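Local structure of putative integron gene cassette protein (Uncultured bacterium, 3FUY) at residues B[25-30]-B[35-40]; B[44-49]-B[63-68]; B[158-163]-B[169-174]. The protein is of unknown function but is probably encoded by a mobile integron gene cassette of a salt-marsh bacterium and forms a three-chain assembly in the crystal. All coordinates share one frame; numbering follows the deposited sequence.

Overall arrangement
All three contacts reach one mixed sheet, in the order 25-29, 34-39, 44-49, 91-100, 106-116, 150-160. Interaction 1 is the hairpin at its outer edge, and interaction 2 packs the next strand against helix 59-79. They are centred 9 Å apart and joined by a probable hydrogen bond between neighbouring strands, V35 O to L48 N at 2.7 Å, and by I37 CD1, 3.7 Å from C65 SG. Interaction 3 extends from the end of the last strand to the C-terminal segment, its centre about 21 Å from that of interaction 1 and 20 Å from that of interaction 2. It nevertheless touches interaction 2, where D170 OD2 comes 3.6 Å from F45 N. Interactions 1 and 3 both contact the second subunit.

Interaction 1: B[25-30]-B[35-40]; sequences VNTSFL and VTIRDF
V35 lies beside T27 and F29 on one face of an antiparallel β-hairpin, whose strands run at 169° to each other. From CB, 3.8 Å from S28 O, its two methyls part company. CG1 is anti to the backbone N (chi1 170°) and meets T27 CG2 at 3.4 Å, a tight fit for two methyls. CG2 instead covers a face of the F29 ring, a CH-pi contact 3.7 Å from the centroid and offset toward the rim. Further along the same face V25 CG1 touches I37 CG2 at 3.8 Å.

Four backbone hydrogen bonds hold the strands, two between N26 and R38 and two between S28 and T36. The straightest runs from R38 N to N26 O, with 177° at the hydrogen. The other face, carrying N26, S28, T36 and R38, is more polar. There a water is hydrogen-bonded to T36 OG1 (2.9 Å), N26 O and S28 OG, tying the strands together beside the backbone. At the turn, L30 CD1 touches T36 CG2 at 3.8 Å, the side chains crossing at about a right angle.

N26 ND2 and T36 OG1 reach T27 O and F29 O of the second subunit, so the polar face is also part of a subunit interface. Around the hairpin, I37 leans on C65, L66 and M69 of helix 59-79, while strand 44-49 pairs with 34-39 on the side away from 25-29.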
ATOM      1  N   VAL B  25     -10.897  -5.897   6.699  1.00 27.24           N
ATOM      2  CA  VAL B  25      -9.559  -6.301   6.317  1.00 28.60           C
ATOM      3  C   VAL B  25      -9.023  -5.390   5.231  1.00 30.67           C
ATOM      4  O   VAL B  25      -9.639  -5.230   4.186  1.00 29.29           O
ATOM      5  CB  VAL B  25      -9.548  -7.729   5.798  1.00 25.23           C
ATOM      6  CG1 VAL B  25      -8.157  -8.073   5.279  1.00 30.60           C
ATOM      7  CG2 VAL B  25      -9.985  -8.681   6.907  1.00 27.63           C
ATOM      8  N   ASN B  26      -7.858  -4.811   5.475  1.00 26.86           N
ATOM      9  CA  ASN B  26      -7.273  -3.904   4.513  1.00 27.93           C
ATOM     10  C   ASN B  26      -6.036  -4.530   3.888  1.00 24.50           C
ATOM     11  O   ASN B  26      -5.073  -4.837   4.579  1.00 22.03           O
ATOM     12  CB  ASN B  26      -6.918  -2.576   5.179  1.00 25.16           C
ATOM     13  CG  ASN B  26      -6.325  -1.573   4.196  1.00 29.41           C
ATOM     14  OD1 ASN B  26      -5.337  -1.846   3.533  1.00 32.53           O
ATOM     15  ND2 ASN B  26      -6.925  -0.418   4.110  1.00 25.98           N
ATOM     16  N   THR B  27      -6.079  -4.725   2.580  1.00 24.24           N
ATOM     17  CA  THR B  27      -5.000  -5.407   1.868  1.00 24.88           C
ATOM     18  C   THR B  27      -4.326  -4.423   0.928  1.00 25.02           C
ATOM     19  O   THR B  27      -5.015  -3.636   0.266  1.00 24.17           O
ATOM     20  CB  THR B  27      -5.559  -6.576   1.033  1.00 25.09           C
ATOM     21  OG1 THR B  27      -6.115  -7.555   1.918  1.00 32.67           O
ATOM     22  CG2 THR B  27      -4.450  -7.231   0.212  1.00 33.63           C
ATOM     23  N   SER B  28      -2.995  -4.468   0.862  1.00 21.95           N
ATOM     24  CA  SER B  28      -2.250  -3.545  -0.000  1.00 25.03           C
ATOM     25  C   SER B  28      -1.091  -4.253  -0.688  1.00 22.13           C
ATOM     26  O   SER B  28      -0.370  -5.011  -0.058  1.00 22.92           O
ATOM     27  CB  SER B  28      -1.704  -2.351   0.807  1.00 23.13           C
ATOM     28  OG  SER B  28      -2.730  -1.721   1.562  1.00 26.43           O
ATOM     29  N   PHE B  29      -0.900  -3.997  -1.976  1.00 23.54           N
ATOM     30  CA  PHE B  29       0.253  -4.572  -2.674  1.00 23.90           C
ATOM     31  C   PHE B  29       1.414  -3.598  -2.662  1.00 25.54           C
ATOM     32  O   PHE B  29       1.334  -2.535  -3.280  1.00 26.72           O
ATOM     33  CB  PHE B  29      -0.099  -4.907  -4.121  1.00 23.04           C
ATOM     34  CG  PHE B  29      -0.948  -6.125  -4.272  1.00 25.77           C
ATOM     35  CD1 PHE B  29      -0.408  -7.307  -4.771  1.00 23.71           C
ATOM     36  CD2 PHE B  29      -2.295  -6.096  -3.917  1.00 24.51           C
ATOM     37  CE1 PHE B  29      -1.178  -8.428  -4.921  1.00 23.57           C
ATOM     38  CE2 PHE B  29      -3.083  -7.221  -4.061  1.00 26.19           C
ATOM     39  CZ  PHE B  29      -2.518  -8.398  -4.568  1.00 23.76           C
ATOM     40  N   LEU B  30       2.493  -3.955  -1.971  1.00 24.80           N
ATOM     41  CA  LEU B  30       3.708  -3.149  -2.014  1.00 28.91           C
ATOM     42  C   LEU B  30       4.473  -3.489  -3.287  1.00 32.70           C
ATOM     43  O   LEU B  30       5.177  -2.649  -3.857  1.00 34.55           O
ATOM     44  CB  LEU B  30       4.577  -3.388  -0.786  1.00 27.88           C
ATOM     45  CG  LEU B  30       3.880  -3.139   0.550  1.00 28.70           C
ATOM     46  CD1 LEU B  30       4.869  -3.378   1.663  1.00 32.41           C
ATOM     47  CD2 LEU B  30       3.286  -1.726   0.636  1.00 30.16           C
ATOM     48  N   VAL B  35       2.570  -8.343   0.069  1.00 23.19           N
ATOM     49  CA  VAL B  35       1.241  -7.833   0.412  1.00 23.40           C
ATOM     50  C   VAL B  35       1.107  -7.629   1.914  1.00 23.36           C
ATOM     51  O   VAL B  35       1.485  -8.489   2.702  1.00 24.23           O
ATOM     52  CB  VAL B  35       0.142  -8.800  -0.083  1.00 25.82           C
ATOM     53  CG1 VAL B  35      -1.233  -8.406   0.473  1.00 25.30           C
ATOM     54  CG2 VAL B  35       0.125  -8.851  -1.620  1.00 21.00           C
ATOM     55  N   THR B  36       0.582  -6.481   2.319  1.00 23.95           N
ATOM     56  CA  THR B  36       0.285  -6.279   3.729  1.00 24.71           C
ATOM     57  C   THR B  36      -1.202  -6.529   3.975  1.00 21.30           C
ATOM     58  O   THR B  36      -2.066  -6.076   3.218  1.00 19.95           O
ATOM     59  CB  THR B  36       0.663  -4.865   4.214  1.00 26.28           C
ATOM     60  OG1 THR B  36      -0.099  -3.889   3.493  1.00 23.32           O
ATOM     61  CG2 THR B  36       2.145  -4.600   3.995  1.00 28.81           C
ATOM     62  N   ILE B  37      -1.496  -7.254   5.043  1.00 23.35           N
ATOM     63  CA  ILE B  37      -2.879  -7.578   5.378  1.00 22.19           C
ATOM     64  C   ILE B  37      -3.150  -7.203   6.827  1.00 23.04           C
ATOM     65  O   ILE B  37      -2.599  -7.789   7.758  1.00 23.19           O
ATOM     66  CB  ILE B  37      -3.169  -9.069   5.145  1.00 23.51           C
ATOM     67  CG1 ILE B  37      -2.909  -9.437   3.695  1.00 20.69           C
ATOM     68  CG2 ILE B  37      -4.617  -9.401   5.477  1.00 25.88           C
ATOM     69  CD1 ILE B  37      -2.969 -10.984   3.455  1.00 24.45           C
ATOM     70  N   ARG B  38      -3.974  -6.185   7.006  1.00 22.16           N
ATOM     71  CA  ARG B  38      -4.310  -5.697   8.326  1.00 21.45           C
ATOM     72  C   ARG B  38      -5.751  -6.122   8.592  1.00 25.19           C
ATOM     73  O   ARG B  38      -6.652  -5.681   7.884  1.00 26.04           O
ATOM     74  CB  ARG B  38      -4.227  -4.159   8.312  1.00 24.31           C
ATOM     75  CG  ARG B  38      -4.866  -3.485   9.507  1.00 27.70           C
ATOM     76  CD  ARG B  38      -4.169  -3.880  10.758  1.00 27.88           C
ATOM     77  NE  ARG B  38      -4.459  -3.013  11.905  1.00 27.63           N
ATOM     78  CZ  ARG B  38      -4.540  -3.464  13.152  1.00 26.98           C
ATOM     79  NH1 ARG B  38      -4.434  -4.775  13.384  1.00 27.63           N
ATOM     80  NH2 ARG B  38      -4.737  -2.624  14.161  1.00 27.74           N
ATOM     81  N   ASP B  39      -5.967  -6.958   9.604  1.00 21.91           N
ATOM     82  CA  ASP B  39      -7.321  -7.386  10.002  1.00 24.50           C
ATOM     83  C   ASP B  39      -7.749  -6.563  11.214  1.00 24.71           C
ATOM     84  O   ASP B  39      -7.316  -6.825  12.330  1.00 22.46           O
ATOM     85  CB  ASP B  39      -7.336  -8.895  10.360  1.00 22.63           C
ATOM     86  CG  ASP B  39      -8.748  -9.413  10.721  1.00 26.82           C
ATOM     87  OD1 ASP B  39      -9.617  -8.622  11.159  1.00 26.10           O
ATOM     88  OD2 ASP B  39      -8.994 -10.629  10.572  1.00 27.73           O
ATOM     89  N   PHE B  40      -8.583  -5.555  11.001  1.00 22.46           N
ATOM     90  CA  PHE B  40      -8.989  -4.682  12.106  1.00 26.64           C
ATOM     91  C   PHE B  40      -9.805  -5.424  13.157  1.00 28.70           C
ATOM     92  O   PHE B  40      -9.529  -5.300  14.351  1.00 23.90           O
ATOM     93  CB  PHE B  40      -9.821  -3.508  11.588  1.00 22.92           C
ATOM     94  CG  PHE B  40      -9.017  -2.477  10.834  1.00 24.08           C
ATOM     95  CD1 PHE B  40      -8.183  -1.590  11.514  1.00 25.56           C
ATOM     96  CD2 PHE B  40      -9.115  -2.377   9.461  1.00 23.08           C
ATOM     97  CE1 PHE B  40      -7.465  -0.608  10.835  1.00 24.59           C
ATOM     98  CE2 PHE B  40      -8.390  -1.404   8.760  1.00 28.41           C
ATOM     99  CZ  PHE B  40      -7.560  -0.512   9.461  1.00 25.77           C
TER
HETATM  100  O   HOH W   1      -2.865  -3.199   4.016  1.00 24.55           O

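Interaction 2: B[44-49]-B[63-68]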
ATOM      1  N   GLN B  44      -5.173  -8.119  14.014  1.00 23.67           N
ATOM      2  CA  GLN B  44      -3.974  -8.817  13.559  1.00 22.93           C
ATOM      3  C   GLN B  44      -3.347  -8.117  12.372  1.00 21.76           C
ATOM      4  O   GLN B  44      -4.022  -7.378  11.644  1.00 22.11           O
ATOM      5  CB  GLN B  44      -4.320 -10.249  13.153  1.00 20.70           C
ATOM      6  CG  GLN B  44      -4.653 -11.174  14.288  1.00 21.78           C
ATOM      7  CD  GLN B  44      -5.050 -12.549  13.758  1.00 28.04           C
ATOM      8  OE1 GLN B  44      -6.130 -12.701  13.198  1.00 23.70           O
ATOM      9  NE2 GLN B  44      -4.159 -13.545  13.902  1.00 21.60           N
ATOM     10  N   PHE B  45      -2.067  -8.401  12.147  1.00 22.61           N
ATOM     11  CA  PHE B  45      -1.354  -7.903  10.976  1.00 24.63           C
ATOM     12  C   PHE B  45      -0.462  -9.006  10.430  1.00 22.45           C
ATOM     13  O   PHE B  45       0.241  -9.661  11.189  1.00 22.46           O
ATOM     14  CB  PHE B  45      -0.506  -6.680  11.345  1.00 22.62           C
ATOM     15  CG  PHE B  45       0.100  -5.984  10.166  1.00 21.76           C
ATOM     16  CD1 PHE B  45      -0.520  -4.869   9.616  1.00 23.63           C
ATOM     17  CD2 PHE B  45       1.295  -6.424   9.611  1.00 23.14           C
ATOM     18  CE1 PHE B  45       0.037  -4.209   8.522  1.00 23.98           C
ATOM     19  CE2 PHE B  45       1.855  -5.778   8.505  1.00 20.82           C
ATOM     20  CZ  PHE B  45       1.230  -4.659   7.972  1.00 24.33           C
ATOM     21  N   ALA B  46      -0.501  -9.233   9.121  1.00 21.55           N
ATOM     22  CA  ALA B  46       0.423 -10.191   8.521  1.00 22.67           C
ATOM     23  C   ALA B  46       0.998  -9.667   7.229  1.00 21.52           C
ATOM     24  O   ALA B  46       0.344  -8.923   6.492  1.00 21.85           O
ATOM     25  CB  ALA B  46      -0.272 -11.536   8.281  1.00 25.01           C
ATOM     26  N   VAL B  47       2.226 -10.076   6.950  1.00 21.93           N
ATOM     27  CA  VAL B  47       2.803  -9.873   5.641  1.00 19.81           C
ATOM     28  C   VAL B  47       2.653 -11.142   4.805  1.00 24.42           C
ATOM     29  O   VAL B  47       3.010 -12.234   5.235  1.00 24.31           O
ATOM     30  CB  VAL B  47       4.290  -9.482   5.727  1.00 21.57           C
ATOM     31  CG1 VAL B  47       4.853  -9.259   4.332  1.00 23.76           C
ATOM     32  CG2 VAL B  47       4.468  -8.213   6.589  1.00 22.66           C
ATOM     33  N   LEU B  48       2.142 -10.983   3.593  1.00 23.16           N
ATOM     34  CA  LEU B  48       2.113 -12.071   2.639  1.00 22.29           C
ATOM     35  C   LEU B  48       3.246 -11.920   1.613  1.00 26.40           C
ATOM     36  O   LEU B  48       3.399 -10.870   0.972  1.00 22.09           O
ATOM     37  CB  LEU B  48       0.764 -12.125   1.939  1.00 24.26           C
ATOM     38  CG  LEU B  48       0.662 -13.124   0.789  1.00 25.76           C
ATOM     39  CD1 LEU B  48       0.885 -14.557   1.302  1.00 25.88           C
ATOM     40  CD2 LEU B  48      -0.697 -12.979   0.132  1.00 22.07           C
ATOM     41  N   ARG B  49       4.051 -12.971   1.479  1.00 24.72           N
ATOM     42  CA  ARG B  49       5.149 -12.983   0.509  1.00 28.93           C
ATOM     43  C   ARG B  49       5.055 -14.190  -0.408  1.00 28.15           C
ATOM     44  O   ARG B  49       4.889 -15.315   0.062  1.00 26.72           O
ATOM     45  CB  ARG B  49       6.491 -13.051   1.227  1.00 30.56           C
ATOM     46  CG  ARG B  49       7.022 -11.723   1.669  1.00 41.35           C
ATOM     47  CD  ARG B  49       8.354 -11.872   2.402  1.00 46.13           C
ATOM     48  NE  ARG B  49       8.912 -10.551   2.695  1.00 53.26           N
ATOM     49  CZ  ARG B  49      10.046 -10.086   2.180  1.00 53.63           C
ATOM     50  NH1 ARG B  49      10.771 -10.849   1.361  1.00 53.72           N
ATOM     51  NH2 ARG B  49      10.461  -8.863   2.498  1.00 53.44           N
ATOM     52  N   ASP B  63      -6.449 -15.565   0.558  1.00 21.00           N
ATOM     53  CA  ASP B  63      -7.370 -16.368   1.356  1.00 23.21           C
ATOM     54  C   ASP B  63      -6.610 -17.385   2.227  1.00 25.50           C
ATOM     55  O   ASP B  63      -6.971 -17.624   3.379  1.00 24.24           O
ATOM     56  CB  ASP B  63      -8.377 -17.094   0.461  1.00 23.45           C
ATOM     57  CG  ASP B  63      -9.560 -17.627   1.247  1.00 26.28           C
ATOM     58  OD1 ASP B  63     -10.263 -16.813   1.870  1.00 26.06           O
ATOM     59  OD2 ASP B  63      -9.775 -18.857   1.266  1.00 30.25           O
ATOM     60  N   LEU B  64      -5.553 -17.972   1.665  1.00 23.85           N
ATOM     61  CA  LEU B  64      -4.677 -18.885   2.404  1.00 24.11           C
ATOM     62  C   LEU B  64      -4.087 -18.139   3.589  1.00 23.50           C
ATOM     63  O   LEU B  64      -4.132 -18.602   4.731  1.00 23.59           O
ATOM     64  CB  LEU B  64      -3.554 -19.402   1.494  1.00 22.32           C
ATOM     65  CG  LEU B  64      -2.610 -20.449   2.102  1.00 28.42           C
ATOM     66  CD1 LEU B  64      -2.003 -21.265   0.984  1.00 33.88           C
ATOM     67  CD2 LEU B  64      -1.511 -19.804   2.916  1.00 26.63           C
ATOM     68  N   CYS B  65      -3.561 -16.952   3.319  1.00 23.12           N
ATOM     69  CA  CYS B  65      -3.008 -16.145   4.396  1.00 22.78           C
ATOM     70  C   CYS B  65      -4.059 -15.863   5.483  1.00 22.55           C
ATOM     71  O   CYS B  65      -3.784 -16.011   6.677  1.00 18.86           O
ATOM     72  CB  CYS B  65      -2.387 -14.855   3.849  1.00 23.03           C
ATOM     73  SG  CYS B  65      -1.476 -13.931   5.088  1.00 26.81           S
ATOM     74  N   LEU B  66      -5.271 -15.488   5.075  1.00 22.33           N
ATOM     75  CA  LEU B  66      -6.336 -15.268   6.055  1.00 23.64           C
ATOM     76  C   LEU B  66      -6.631 -16.528   6.883  1.00 22.71           C
ATOM     77  O   LEU B  66      -6.877 -16.441   8.088  1.00 22.19           O
ATOM     78  CB  LEU B  66      -7.612 -14.752   5.380  1.00 23.91           C
ATOM     79  CG  LEU B  66      -7.506 -13.333   4.796  1.00 27.40           C
ATOM     80  CD1 LEU B  66      -8.758 -12.965   4.001  1.00 27.72           C
ATOM     81  CD2 LEU B  66      -7.249 -12.320   5.895  1.00 25.73           C
ATOM     82  N   ASP B  67      -6.613 -17.698   6.248  1.00 22.33           N
ATOM     83  CA  ASP B  67      -6.854 -18.929   6.993  1.00 22.56           C
ATOM     84  C   ASP B  67      -5.758 -19.209   8.030  1.00 23.36           C
ATOM     85  O   ASP B  67      -6.057 -19.639   9.147  1.00 21.83           O
ATOM     86  CB  ASP B  67      -7.033 -20.126   6.053  1.00 27.23           C
ATOM     87  CG  ASP B  67      -8.444 -20.209   5.466  1.00 33.76           C
ATOM     88  OD1 ASP B  67      -9.331 -19.443   5.895  1.00 41.27           O
ATOM     89  OD2 ASP B  67      -8.667 -21.056   4.573  1.00 46.00           O
ATOM     90  N   LYS B  68      -4.494 -18.968   7.670  1.00 20.95           N
ATOM     91  CA  LYS B  68      -3.407 -19.152   8.629  1.00 22.33           C
ATOM     92  C   LYS B  68      -3.463 -18.092   9.749  1.00 19.96           C
ATOM     93  O   LYS B  68      -3.155 -18.378  10.904  1.00 19.38           O
ATOM     94  CB  LYS B  68      -2.029 -19.140   7.932  1.00 20.20           C
ATOM     95  CG  LYS B  68      -1.855 -20.190   6.830  1.00 21.20           C
ATOM     96  CD  LYS B  68      -2.216 -21.587   7.321  1.00 23.70           C
ATOM     97  CE  LYS B  68      -2.377 -22.556   6.137  1.00 22.65           C
ATOM     98  NZ  LYS B  68      -2.584 -23.965   6.576  1.00 23.66           N
TER
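C65 of helix 59-79 points its side chain at A46 and L48 on strand 44-49, and the contact sits at the start of a β-α-β crossover: strand 44-49 leads into the helix, which returns the chain to the parallel neighbouring strand 91-100. The helix therefore lies against one face of the sheet, and between these two segments C65 makes all the helix's side-chain contacts.

A46 and L48 are two residues apart on the strand, and both send their CB toward the helix, whereas V47 between them turns the other way. C65 is directed back at the sheet and fits between the pair, its CB serving one neighbour and its sulfur the other. With SG anti to the backbone N (chi1 -172°), the thiol swings to the A46 side. L48 reaches across from further along the strand, and it is the branch ending in CD1 that touches the helix. The nearest CA atoms across the contact, those of L48 and C65, are 6.8 Å apart.

No hydrogen bond joins the two segments; the contact is apolar and all three residues are buried. Neighbours extend it: C65 also packs on V97 of strand 91-100 and I37 of strand 34-39, while A46 meets M69 and L48 meets I62, both on the same helix. At the centre, A46 CB lies 4.2 Å from C65 SG, and L48 CD1 comes equally near, 4.2 Å, to C65 CB.

Interaction 3: B[158-163]-B[169-174]; sequences REELLS and PDKDEY
R158 and E160, at the end of strand 150-160, both reach Y174 in the C-terminal segment, one over the ring and the other at its hydroxyl. The apolar part belongs to the arginine. Its chain, extended from CG to NE, puts CD over one ring face as a CH-pi contact, 4.0 Å from the centroid. K171 CB covers the opposite face, so aliphatic carbons lie on both sides of the ring.

The hydrogen bonds gather at the two ends of the tyrosine. Y174 OH donates to E160 OE2 at 2.8 Å, coming from above the carboxylate plane, 65° out of it. A bend at chi2 (-79°) turns the glutamate toward the hydroxyl. One water probably bridges E160 OE2 and K171 NZ, though its very short distances are doubtful, and another connects R158 NH2 with Y174 O.

The arginine's strongest polar partner is D112 on the adjacent strand 106-116, salt-bridged to R158 NE. Looser attractions remain: K171 NZ is 4.3 Å from E160 OE2, and the same lysine makes a long salt bridge, 3.6 Å, from NZ to E173 OE1.

With the tyrosine hydroxyl donating to it and a lysine nearby, E160 is probably ionised.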
ATOM      1  N   ARG B 158      10.243 -14.362  22.199  1.00 33.20           N
ATOM      2  CA  ARG B 158      10.485 -13.021  22.711  1.00 36.36           C
ATOM      3  C   ARG B 158      10.124 -13.012  24.173  1.00 33.89           C
ATOM      4  O   ARG B 158       9.312 -13.812  24.624  1.00 33.95           O
ATOM      5  CB  ARG B 158       9.626 -11.972  21.970  1.00 31.63           C
ATOM      6  CG  ARG B 158       9.995 -11.776  20.501  1.00 33.42           C
ATOM      7  CD  ARG B 158       9.128 -10.714  19.839  1.00 30.81           C
ATOM      8  NE  ARG B 158       9.510 -10.451  18.448  1.00 32.16           N
ATOM      9  CZ  ARG B 158      10.547  -9.699  18.082  1.00 35.83           C
ATOM     10  NH1 ARG B 158      11.303  -9.119  19.011  1.00 34.91           N
ATOM     11  NH2 ARG B 158      10.824  -9.513  16.791  1.00 31.88           N
ATOM     12  N   GLU B 159      10.728 -12.102  24.919  1.00 38.02           N
ATOM     13  CA  GLU B 159      10.243 -11.812  26.250  1.00 38.74           C
ATOM     14  C   GLU B 159      10.034 -10.308  26.339  1.00 40.16           C
ATOM     15  O   GLU B 159      10.742  -9.522  25.701  1.00 38.66           O
ATOM     16  CB  GLU B 159      11.182 -12.339  27.342  1.00 41.85           C
ATOM     17  CG  GLU B 159      12.443 -11.530  27.587  1.00 49.55           C
ATOM     18  CD  GLU B 159      13.300 -12.116  28.719  1.00 55.42           C
ATOM     19  OE1 GLU B 159      12.852 -12.111  29.889  1.00 53.13           O
ATOM     20  OE2 GLU B 159      14.425 -12.580  28.435  1.00 58.84           O
ATOM     21  N   GLU B 160       9.024  -9.923  27.104  1.00 40.32           N
ATOM     22  CA  GLU B 160       8.618  -8.542  27.200  1.00 38.97           C
ATOM     23  C   GLU B 160       7.905  -8.393  28.520  1.00 39.63           C
ATOM     24  O   GLU B 160       7.287  -9.332  29.000  1.00 38.26           O
ATOM     25  CB  GLU B 160       7.651  -8.195  26.065  1.00 39.27           C
ATOM     26  CG  GLU B 160       8.231  -8.334  24.666  1.00 36.55           C
ATOM     27  CD  GLU B 160       9.107  -7.158  24.282  1.00 39.79           C
ATOM     28  OE1 GLU B 160       9.305  -6.261  25.127  1.00 40.43           O
ATOM     29  OE2 GLU B 160       9.603  -7.134  23.136  1.00 40.30           O
ATOM     30  N   LEU B 161       7.987  -7.212  29.116  1.00 41.40           N
ATOM     31  CA  LEU B 161       7.190  -6.938  30.286  1.00 38.29           C
ATOM     32  C   LEU B 161       5.785  -6.658  29.775  1.00 42.37           C
ATOM     33  O   LEU B 161       5.545  -5.630  29.144  1.00 43.83           O
ATOM     34  CB  LEU B 161       7.752  -5.728  31.031  1.00 47.46           C
ATOM     35  CG  LEU B 161       7.116  -5.403  32.381  1.00 47.90           C
ATOM     36  CD1 LEU B 161       7.166  -6.610  33.298  1.00 45.68           C
ATOM     37  CD2 LEU B 161       7.821  -4.210  33.017  1.00 54.88           C
ATOM     38  N   LEU B 162       4.857  -7.570  30.036  1.00 36.65           N
ATOM     39  CA  LEU B 162       3.558  -7.519  29.377  1.00 38.17           C
ATOM     40  C   LEU B 162       2.662  -6.375  29.869  1.00 44.98           C
ATOM     41  O   LEU B 162       1.659  -6.039  29.228  1.00 43.44           O
ATOM     42  CB  LEU B 162       2.833  -8.855  29.516  1.00 37.93           C
ATOM     43  CG  LEU B 162       3.539 -10.080  28.937  1.00 35.81           C
ATOM     44  CD1 LEU B 162       2.608 -11.253  29.041  1.00 42.45           C
ATOM     45  CD2 LEU B 162       3.948  -9.863  27.496  1.00 37.79           C
ATOM     46  N   SER B 163       3.024  -5.778  30.999  1.00 43.36           N
ATOM     47  CA  SER B 163       2.221  -4.701  31.563  1.00 43.54           C
ATOM     48  C   SER B 163       2.743  -3.326  31.146  1.00 40.73           C
ATOM     49  O   SER B 163       2.101  -2.313  31.391  1.00 46.40           O
ATOM     50  CB  SER B 163       2.168  -4.820  33.089  1.00 39.98           C
ATOM     51  OG  SER B 163       3.444  -4.585  33.648  1.00 44.73           O
ATOM     52  N   PRO B 169       1.496  -6.612  21.296  1.00 29.14           N
ATOM     53  CA  PRO B 169       1.891  -7.883  20.666  1.00 27.12           C
ATOM     54  C   PRO B 169       2.210  -7.777  19.179  1.00 27.91           C
ATOM     55  O   PRO B 169       2.891  -8.665  18.667  1.00 30.64           O
ATOM     56  CB  PRO B 169       0.654  -8.770  20.858  1.00 33.60           C
ATOM     57  CG  PRO B 169      -0.075  -8.177  22.011  1.00 35.48           C
ATOM     58  CD  PRO B 169       0.167  -6.698  21.922  1.00 29.07           C
ATOM     59  N   ASP B 170       1.734  -6.732  18.498  1.00 25.52           N
ATOM     60  CA  ASP B 170       2.024  -6.551  17.078  1.00 25.89           C
ATOM     61  C   ASP B 170       2.815  -5.265  16.765  1.00 25.91           C
ATOM     62  O   ASP B 170       2.683  -4.701  15.685  1.00 24.26           O
ATOM     63  CB  ASP B 170       0.732  -6.539  16.261  1.00 26.89           C
ATOM     64  CG  ASP B 170       0.107  -7.913  16.098  1.00 27.17           C
ATOM     65  OD1 ASP B 170       0.712  -8.929  16.507  1.00 26.23           O
ATOM     66  OD2 ASP B 170      -1.027  -7.962  15.561  1.00 27.67           O
ATOM     67  N   LYS B 171       3.651  -4.820  17.691  1.00 28.79           N
ATOM     68  CA  LYS B 171       4.510  -3.656  17.455  1.00 29.59           C
ATOM     69  C   LYS B 171       5.183  -3.753  16.086  1.00 27.50           C
ATOM     70  O   LYS B 171       5.549  -4.843  15.650  1.00 29.33           O
ATOM     71  CB  LYS B 171       5.573  -3.581  18.552  1.00 32.11           C
ATOM     72  CG  LYS B 171       6.181  -2.224  18.762  1.00 33.68           C
ATOM     73  CD  LYS B 171       7.412  -2.320  19.656  1.00 37.74           C
ATOM     74  CE  LYS B 171       7.094  -3.051  20.960  1.00 43.99           C
ATOM     75  NZ  LYS B 171       8.317  -3.198  21.815  1.00 48.59           N
ATOM     76  N   ASP B 172       5.351  -2.615  15.416  1.00 27.00           N
ATOM     77  CA  ASP B 172       5.884  -2.596  14.057  1.00 27.32           C
ATOM     78  C   ASP B 172       7.274  -3.219  13.940  1.00 30.70           C
ATOM     79  O   ASP B 172       7.609  -3.825  12.918  1.00 33.44           O
ATOM     80  CB  ASP B 172       5.870  -1.180  13.465  1.00 30.18           C
ATOM     81  CG  ASP B 172       6.826  -0.218  14.174  1.00 35.13           C
ATOM     82  OD1 ASP B 172       7.483  -0.611  15.171  1.00 37.33           O
ATOM     83  OD2 ASP B 172       6.912   0.947  13.719  1.00 36.46           O
ATOM     84  N   GLU B 173       8.062  -3.080  14.999  1.00 28.63           N
ATOM     85  CA  GLU B 173       9.405  -3.657  15.089  1.00 35.72           C
ATOM     86  C   GLU B 173       9.411  -5.171  14.787  1.00 35.61           C
ATOM     87  O   GLU B 173      10.315  -5.698  14.119  1.00 34.18           O
ATOM     88  CB  GLU B 173       9.947  -3.368  16.499  1.00 38.68           C
ATOM     89  CG  GLU B 173      11.098  -4.231  16.994  1.00 46.85           C
ATOM     90  CD  GLU B 173      11.317  -4.078  18.503  1.00 52.52           C
ATOM     91  OE1 GLU B 173      10.705  -3.170  19.106  1.00 55.08           O
ATOM     92  OE2 GLU B 173      12.098  -4.862  19.089  1.00 55.95           O
ATOM     93  N   TYR B 174       8.386  -5.863  15.268  1.00 32.50           N
ATOM     94  CA  TYR B 174       8.292  -7.313  15.107  1.00 28.34           C
ATOM     95  C   TYR B 174       8.108  -7.772  13.665  1.00 28.31           C
ATOM     96  O   TYR B 174       8.123  -8.977  13.399  1.00 28.16           O
ATOM     97  CB  TYR B 174       7.156  -7.885  15.953  1.00 26.60           C
ATOM     98  CG  TYR B 174       7.229  -7.577  17.426  1.00 29.80           C
ATOM     99  CD1 TYR B 174       8.448  -7.418  18.070  1.00 35.22           C
ATOM    100  CD2 TYR B 174       6.065  -7.464  18.185  1.00 29.38           C
ATOM    101  CE1 TYR B 174       8.506  -7.142  19.431  1.00 34.94           C
ATOM    102  CE2 TYR B 174       6.110  -7.190  19.542  1.00 30.54           C
ATOM    103  CZ  TYR B 174       7.333  -7.030  20.163  1.00 35.62           C
ATOM    104  OH  TYR B 174       7.372  -6.769  21.525  1.00 33.52           O
TER
HETATM  105  O   HOH W   2       9.449 -11.115  14.791  1.00 34.12           O
HETATM  106  O   HOH W   3      10.247  -4.854  22.268  1.00 42.56           O